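Local coordinates for protein enolase from the environmental genome shotgun sequencing of the Sargasso Sea (PDB 2QGY) that is of unknown function but probably, like other enolase-superfamily members, uses magnesium to stabilise the enolate made by removing a proton alpha to a substrate carboxylate, at residues 67-70 / 71-74; 231-234 / 235-238. All blocks are in the same frame, centred on the assembly; numbering follows the deposited sequence. Where two conformers were deposited one is given.

Overall arrangement
The two contacts come in series along the chain and lie in the two halves of an enolase-superfamily subunit. Interaction 1 is the last part of helix 60-74, which packs against the antiparallel sheet of the N-terminal domain. Interaction 2 follows strand 224-226 of the barrel and starts helix 234-243. They are about 35 Å apart between centres and about 21 Å between nearest atoms, so they do not touch. Neither reaches the magnesium ion held by D200, E226 and E252, although the loop of interaction 2 is about 11 Å from the ion at G231. Both meet the second subunit, so each domain contributes to the dimer as well as to its own fold.

Interaction 1. Residues 67-70 / 71-74; sequences IKEL and FREI
E69 and R72 form an i to i+3 salt bridge on the last turns of helix 60-74, in the N-terminal domain, between its antiparallel sheet and helices 82-93 and 99-120. E69 OE2 stands 3.0 Å from R72 NH1. The carboxylate and guanidinium planes are 89° apart and the oxygen lies well off the guanidinium plane, so the attraction is one of charge, with no N-H aimed at it. E69 comes close because its chain folds at chi2 (-56°), whereas R72 runs extended from CG to NE. K68 lies alongside R72, pointing the same way; its CE lies over one face of the guanidinium, which brings NZ and R72 NH2, like charges, near each other. The strongest polar partner of R72 is E379 on strand 373-379, which forms a salt bridge with NE; K68 makes a weak, long ion pair with the same carboxylate.

Under the charged side, F71 N bonds I67 O at 2.8 Å and R72 N bonds K68 O at 3.1 Å. The same i to i+4 pattern joins E73 N to E69 O and I74 N to L70 O. I67 and F71 pack on strand 13-21, and L70 touches both helices. E73 forms a salt bridge with K88, while F58 of the second subunit packs on E69, L70 and E73. The helix is thus amphipathic: nonpolar residues face the core, and E69 and E379 probably offset its paired basic charges.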
loop_
_atom_site.group_PDB
_atom_site.type_symbol
_atom_site.label_atom_id
_atom_site.label_comp_id
_atom_site.label_asym_id
_atom_site.label_seq_id
_atom_site.Cartn_x
_atom_site.Cartn_y
_atom_site.Cartn_z
ATOM N N ILE A 67 2.011 7.572 11.674
ATOM C CA ILE A 67 2.966 8.643 11.906
ATOM C C ILE A 67 3.360 8.702 13.384
ATOM O O ILE A 67 4.545 8.835 13.704
ATOM C CB ILE A 67 2.379 10.045 11.500
ATOM C CG1 ILE A 67 2.173 10.094 9.981
ATOM C CG2 ILE A 67 3.312 11.200 11.956
ATOM C CD1 ILE A 67 1.328 11.293 9.503
ATOM N N LYS A 68 2.373 8.630 14.271
ATOM C CA LYS A 68 2.643 8.674 15.701
ATOM C C LYS A 68 3.554 7.517 16.141
ATOM O O LYS A 68 4.506 7.724 16.917
ATOM C CB LYS A 68 1.335 8.641 16.518
ATOM C CG LYS A 68 1.600 8.673 18.046
ATOM C CD LYS A 68 0.342 8.944 18.872
ATOM C CE LYS A 68 -0.188 7.671 19.546
ATOM N NZ LYS A 68 -1.317 7.911 20.546
ATOM N N GLU A 69 3.294 6.313 15.632
ATOM C CA GLU A 69 4.128 5.171 16.032
ATOM C C GLU A 69 5.546 5.243 15.500
ATOM O O GLU A 69 6.532 4.868 16.195
ATOM C CB GLU A 69 3.491 3.841 15.641
ATOM C CG GLU A 69 2.249 3.461 16.454
ATOM C CD GLU A 69 2.488 3.411 17.970
ATOM O OE1 GLU A 69 3.543 2.896 18.400
ATOM O OE2 GLU A 69 1.612 3.877 18.734
ATOM N N LEU A 70 5.666 5.734 14.269
ATOM C CA LEU A 70 6.976 5.948 13.673
ATOM C C LEU A 70 7.730 7.019 14.456
ATOM O O LEU A 70 8.913 6.879 14.739
ATOM C CB LEU A 70 6.851 6.313 12.204
ATOM C CG LEU A 70 6.359 5.159 11.320
ATOM C CD1 LEU A 70 6.133 5.629 9.875
ATOM C CD2 LEU A 70 7.291 3.965 11.332
ATOM N N PHE A 71 7.022 8.071 14.840
ATOM C CA PHE A 71 7.639 9.135 15.579
ATOM C C PHE A 71 8.246 8.622 16.880
ATOM O O PHE A 71 9.388 8.946 17.187
ATOM C CB PHE A 71 6.636 10.244 15.856
ATOM C CG PHE A 71 7.121 11.261 16.839
ATOM C CD1 PHE A 71 7.958 12.292 16.423
ATOM C CD2 PHE A 71 6.734 11.196 18.170
ATOM C CE1 PHE A 71 8.406 13.232 17.314
ATOM C CE2 PHE A 71 7.193 12.145 19.071
ATOM C CZ PHE A 71 8.025 13.149 18.638
ATOM N N ARG A 72 7.485 7.831 17.625
ATOM C CA ARG A 72 7.940 7.278 18.903
ATOM C C ARG A 72 9.207 6.467 18.693
ATOM O O ARG A 72 10.176 6.584 19.464
ATOM C CB ARG A 72 6.864 6.403 19.531
ATOM C CG ARG A 72 5.705 7.162 20.149
ATOM C CD ARG A 72 4.786 6.193 20.898
ATOM N NE ARG A 72 3.544 6.842 21.316
ATOM C CZ ARG A 72 2.398 6.205 21.566
ATOM N NH1 ARG A 72 2.306 4.887 21.419
ATOM N NH2 ARG A 72 1.329 6.894 21.950
ATOM N N GLU A 73 9.215 5.656 17.643
ATOM C CA GLU A 73 10.370 4.811 17.360
ATOM C C GLU A 73 11.620 5.619 17.018
ATOM O O GLU A 73 12.720 5.282 17.431
ATOM C CB GLU A 73 10.028 3.808 16.248
ATOM C CG GLU A 73 11.161 2.854 15.881
ATOM C CD GLU A 73 11.548 1.875 17.006
ATOM O OE1 GLU A 73 10.812 1.743 18.015
ATOM O OE2 GLU A 73 12.601 1.217 16.861
ATOM N N ILE A 74 11.456 6.697 16.274
ATOM C CA ILE A 74 12.608 7.470 15.834
ATOM C C ILE A 74 13.026 8.600 16.781
ATOM O O ILE A 74 14.107 9.158 16.607
ATOM C CB ILE A 74 12.387 8.047 14.427
ATOM C CG1 ILE A 74 11.294 9.123 14.474
ATOM C CG2 ILE A 74 12.051 6.907 13.450
ATOM C CD1 ILE A 74 11.337 10.127 13.343
#

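Interaction 2. Residues 231-234 / 235-238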
loop_
_atom_site.group_PDB
_atom_site.type_symbol
_atom_site.label_atom_id
_atom_site.label_comp_id
_atom_site.label_asym_id
_atom_site.label_seq_id
_atom_site.Cartn_x
_atom_site.Cartn_y
_atom_site.Cartn_z
ATOM N N GLY A 231 -2.605 2.133 -13.033
ATOM C CA GLY A 231 -1.148 2.324 -13.021
ATOM C C GLY A 231 -0.376 1.037 -12.784
ATOM O O GLY A 231 0.801 0.951 -13.096
ATOM N N GLU A 232 -1.037 0.045 -12.208
ATOM C CA GLU A 232 -0.399 -1.250 -11.993
ATOM C C GLU A 232 -0.490 -2.175 -13.202
ATOM O O GLU A 232 0.214 -3.184 -13.262
ATOM C CB GLU A 232 -0.961 -1.952 -10.764
ATOM C CG GLU A 232 -0.537 -1.280 -9.470
ATOM C CD GLU A 232 -0.933 -2.098 -8.275
ATOM O OE1 GLU A 232 -0.211 -3.055 -7.933
ATOM O OE2 GLU A 232 -1.969 -1.777 -7.676
ATOM N N ASN A 233 -1.363 -1.835 -14.146
ATOM C CA ASN A 233 -1.493 -2.638 -15.368
ATOM C C ASN A 233 -0.510 -2.101 -16.399
ATOM O O ASN A 233 -0.890 -1.370 -17.316
ATOM C CB ASN A 233 -2.925 -2.582 -15.917
ATOM C CG ASN A 233 -3.187 -3.659 -16.999
ATOM O OD1 ASN A 233 -2.258 -4.167 -17.629
ATOM N ND2 ASN A 233 -4.434 -4.032 -17.160
ATOM N N ILE A 234 0.759 -2.435 -16.213
ATOM C CA ILE A 234 1.817 -1.853 -17.025
ATOM C C ILE A 234 1.639 -2.300 -18.485
ATOM O O ILE A 234 1.882 -1.511 -19.422
ATOM C CB ILE A 234 3.238 -2.159 -16.448
ATOM C CG1 ILE A 234 3.315 -1.693 -14.975
ATOM C CG2 ILE A 234 4.328 -1.479 -17.275
ATOM C CD1 ILE A 234 4.667 -1.906 -14.317
ATOM N N SER A 235 1.200 -3.542 -18.663
ATOM C CA SER A 235 0.934 -4.066 -20.009
ATOM C C SER A 235 -0.002 -3.145 -20.775
ATOM O O SER A 235 0.271 -2.808 -21.941
ATOM C CB SER A 235 0.351 -5.479 -19.918
ATOM O OG SER A 235 1.335 -6.345 -19.386
ATOM N N LEU A 236 -1.104 -2.747 -20.142
ATOM C CA LEU A 236 -2.095 -1.862 -20.776
ATOM C C LEU A 236 -1.569 -0.456 -20.967
ATOM O O LEU A 236 -1.864 0.195 -21.974
ATOM C CB LEU A 236 -3.389 -1.802 -19.968
ATOM C CG LEU A 236 -4.552 -2.660 -20.435
ATOM C CD1 LEU A 236 -4.240 -4.140 -20.235
ATOM C CD2 LEU A 236 -5.834 -2.252 -19.701
ATOM N N LEU A 237 -0.776 0.024 -20.008
ATOM C CA LEU A 237 -0.194 1.367 -20.158
ATOM C C LEU A 237 0.667 1.421 -21.414
ATOM O O LEU A 237 0.601 2.380 -22.214
ATOM C CB LEU A 237 0.675 1.748 -18.948
ATOM C CG LEU A 237 0.059 2.339 -17.688
ATOM C CD1 LEU A 237 1.135 2.313 -16.586
ATOM C CD2 LEU A 237 -0.419 3.755 -17.946
ATOM N N THR A 238 1.510 0.412 -21.579
ATOM C CA THR A 238 2.374 0.375 -22.749
ATOM C C THR A 238 1.510 0.309 -24.007
ATOM O O THR A 238 1.764 1.016 -24.964
ATOM C CB THR A 238 3.406 -0.763 -22.693
ATOM O OG1 THR A 238 2.738 -2.033 -22.815
ATOM C CG2 THR A 238 4.237 -0.696 -21.373
#
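N233 is the N-cap of helix 234-243, in the beta-alpha unit of the barrel formed by strand 224-226, whose E226 binds magnesium, and this helix. Its OD1 accepts from L236 N at 3.1 Å, with an N-H...O angle of 156°. The donor sits 59° out of the amide plane, above the carbonyl and not on a lone pair. CG lies anti to the backbone N (chi1 -167°), which swings the amide back over the first turn. Asparagine suits the place because a short side chain can stand in for the carbonyl that a preceding turn would have supplied.

The backbone takes over from there. N233 O receives L237 N at 3.0 Å, in the carbonyl plane, and I234 O receives T238 N at 2.9 Å. T238 also turns its hydroxyl back along the helix, OG1 donating to S235 O at 2.7 Å.

The same N233 is also the centre of an inverse gamma turn, closed by a weak bond from I234 N to E232 O. I234 and L237 lie against helix 257-265, and L237 also reaches strand 248-250. In the dimer interface, S235 OG hydrogen-bonds E262 of the second subunit and E232 forms a salt bridge with R97 of that subunit. The cap satisfies a first-turn N-H that has no earlier helical carbonyl to use, while the nonpolar residues fasten the helix to the barrel.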